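Local atomic coordinates of sterol carrier protein 2 (Thermus thermophilus, PDB entry 2CX7), a protein that probably binds sterols or other lipids in a hydrophobic cavity and carries them between membranes. Residues Tyr12-Lys15 against Leu16-Glu20. Sequence-based numbering, arbitrary orientation.
Sequences YCRK and LNESE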
loop_
_atom_site.group_PDB
_atom_site.type_symbol
_atom_site.label_atom_id
_atom_site.label_comp_id
_atom_site.label_asym_id
_atom_site.label_seq_id
_atom_site.Cartn_x
_atom_site.Cartn_y
_atom_site.Cartn_z
ATOM N N TYR A 12 -1.606 8.010 -7.044
ATOM C CA TYR A 12 -0.679 7.588 -5.994
ATOM C C TYR A 12 0.701 7.294 -6.588
ATOM O O TYR A 12 1.718 7.730 -6.054
ATOM C CB TYR A 12 -1.247 6.355 -5.295
ATOM C CG TYR A 12 -0.436 5.825 -4.134
ATOM C CD1 TYR A 12 0.302 6.681 -3.314
ATOM C CD2 TYR A 12 -0.487 4.473 -3.800
ATOM C CE1 TYR A 12 0.962 6.202 -2.183
ATOM C CE2 TYR A 12 0.163 3.984 -2.676
ATOM C CZ TYR A 12 0.880 4.850 -1.870
ATOM O OH TYR A 12 1.472 4.367 -0.728
ATOM N N CYS A 13 0.728 6.563 -7.697
ATOM C CA CYS A 13 1.994 6.233 -8.359
ATOM C C CYS A 13 2.707 7.530 -8.714
ATOM O O CYS A 13 3.903 7.673 -8.472
ATOM C CB CYS A 13 1.731 5.405 -9.618
ATOM S SG CYS A 13 3.145 4.530 -10.399
ATOM N N ARG A 14 1.968 8.487 -9.266
ATOM C CA ARG A 14 2.547 9.772 -9.630
ATOM C C ARG A 14 3.095 10.498 -8.407
ATOM O O ARG A 14 4.204 11.031 -8.441
ATOM C CB ARG A 14 1.497 10.650 -10.323
ATOM C CG ARG A 14 2.040 11.984 -10.779
ATOM C CD ARG A 14 0.981 12.812 -11.485
ATOM N NE ARG A 14 1.546 14.051 -12.010
ATOM C CZ ARG A 14 0.824 15.057 -12.498
ATOM N NH1 ARG A 14 -0.502 14.974 -12.533
ATOM N NH2 ARG A 14 1.428 16.149 -12.947
ATOM N N LYS A 15 2.322 10.519 -7.321
ATOM C CA LYS A 15 2.754 11.184 -6.095
ATOM C C LYS A 15 4.029 10.558 -5.538
ATOM O O LYS A 15 4.894 11.258 -5.010
ATOM C CB LYS A 15 1.654 11.128 -5.034
ATOM C CG LYS A 15 0.676 12.288 -5.088
ATOM C CD LYS A 15 1.347 13.602 -4.695
ATOM C CE LYS A 15 0.311 14.711 -4.547
ATOM N NZ LYS A 15 0.894 15.994 -4.055
ATOM N N LEU A 16 4.136 9.239 -5.647
ATOM C CA LEU A 16 5.329 8.546 -5.167
ATOM C C LEU A 16 6.532 8.935 -6.016
ATOM O O LEU A 16 7.627 9.093 -5.504
ATOM C CB LEU A 16 5.131 7.028 -5.219
ATOM C CG LEU A 16 4.203 6.424 -4.157
ATOM C CD1 LEU A 16 3.962 4.959 -4.479
ATOM C CD2 LEU A 16 4.839 6.572 -2.759
ATOM N N ASN A 17 6.331 9.079 -7.322
ATOM C CA ASN A 17 7.443 9.460 -8.179
ATOM C C ASN A 17 7.865 10.904 -7.930
ATOM O O ASN A 17 8.983 11.275 -8.236
ATOM C CB ASN A 17 7.089 9.250 -9.659
ATOM C CG ASN A 17 7.184 7.790 -10.079
ATOM O OD1 ASN A 17 8.147 7.100 -9.737
ATOM N ND2 ASN A 17 6.196 7.316 -10.818
ATOM N N GLU A 18 6.973 11.702 -7.347
ATOM C CA GLU A 18 7.256 13.107 -7.066
ATOM C C GLU A 18 7.798 13.307 -5.654
ATOM O O GLU A 18 8.183 14.416 -5.273
ATOM C CB GLU A 18 5.974 13.935 -7.246
ATOM C CG GLU A 18 5.349 13.794 -8.621
ATOM C CD GLU A 18 3.992 14.473 -8.730
ATOM O OE1 GLU A 18 3.195 14.379 -7.772
ATOM O OE2 GLU A 18 3.721 15.085 -9.778
ATOM N N SER A 19 7.842 12.231 -4.876
ATOM C CA SER A 19 8.310 12.318 -3.495
ATOM C C SER A 19 9.787 12.004 -3.312
ATOM O O SER A 19 10.197 10.853 -3.421
ATOM C CB SER A 19 7.491 11.377 -2.603
ATOM O OG SER A 19 8.025 11.313 -1.290
ATOM N N GLU A 20 10.583 13.031 -3.026
ATOM C CA GLU A 20 12.009 12.833 -2.800
ATOM C C GLU A 20 12.253 11.983 -1.549
ATOM O O GLU A 20 13.223 11.232 -1.491
ATOM C CB GLU A 20 12.722 14.176 -2.630
ATOM C CG GLU A 20 12.783 15.019 -3.879
ATOM C CD GLU A 20 13.252 16.432 -3.597
ATOM O OE1 GLU A 20 12.472 17.198 -2.991
ATOM O OE2 GLU A 20 14.395 16.777 -3.970
HETATM O O HOH W 1 3.727 15.902 -5.468
#
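Leu16 lays its CD1 methyl over one face of the Tyr12 ring, one helical turn earlier in helix 6-17. This is a CH-pi contact: CD1 lies 4.0 Å from the ring centroid and 13° off the ring normal. The branch carbon stands over the same face, nearer the rim, with Leu16 CG 3.8 Å from Tyr12 CE1. Both side chains are buried. Leu53 and Leu55 of strand 49-56 and Val125 and Ala126 of helix 116-127 pack around them, and the Tyr12 hydroxyl is hydrogen-bonded to Leu122 O.

On the outer side, Glu18 reaches back to Arg14. With CG of Arg14 anti to the backbone N (chi1 -178°), the extended chain crosses the Glu18 carboxylate and brings NE to OE2. The salt bridge runs from Arg14 NE to Glu18 OE2 at 3.3 Å, with the guanidinium and carboxylate planes 47° apart. The other carboxylate oxygen faces Lys15. A water bridges them, donating to Glu18 OE1 at 2.8 Å and accepting from Lys15 NZ at 3.2 Å.

Leu16 N and Asn17 N bond to Tyr12 O and Cys13 O; the bonds of Glu18 N to Arg14 O and Lys15 O are weak. Ser19 OG then caps Tyr22 N, at the N-cap of helix 20-25. Cys13 and Asn17 tie helix 6-17 to strand 59-67, by the disulfide to Cys60 and the bond from Cys60 N to Asn17 OD1.

The chemistry is thus divided: apolar packing, the disulfide and the Asn17 bond join the helix to the body of the SCP-2 fold, while Arg14 directly, and Lys15 through a water, would help to stabilise the negative charge of exposed Glu18.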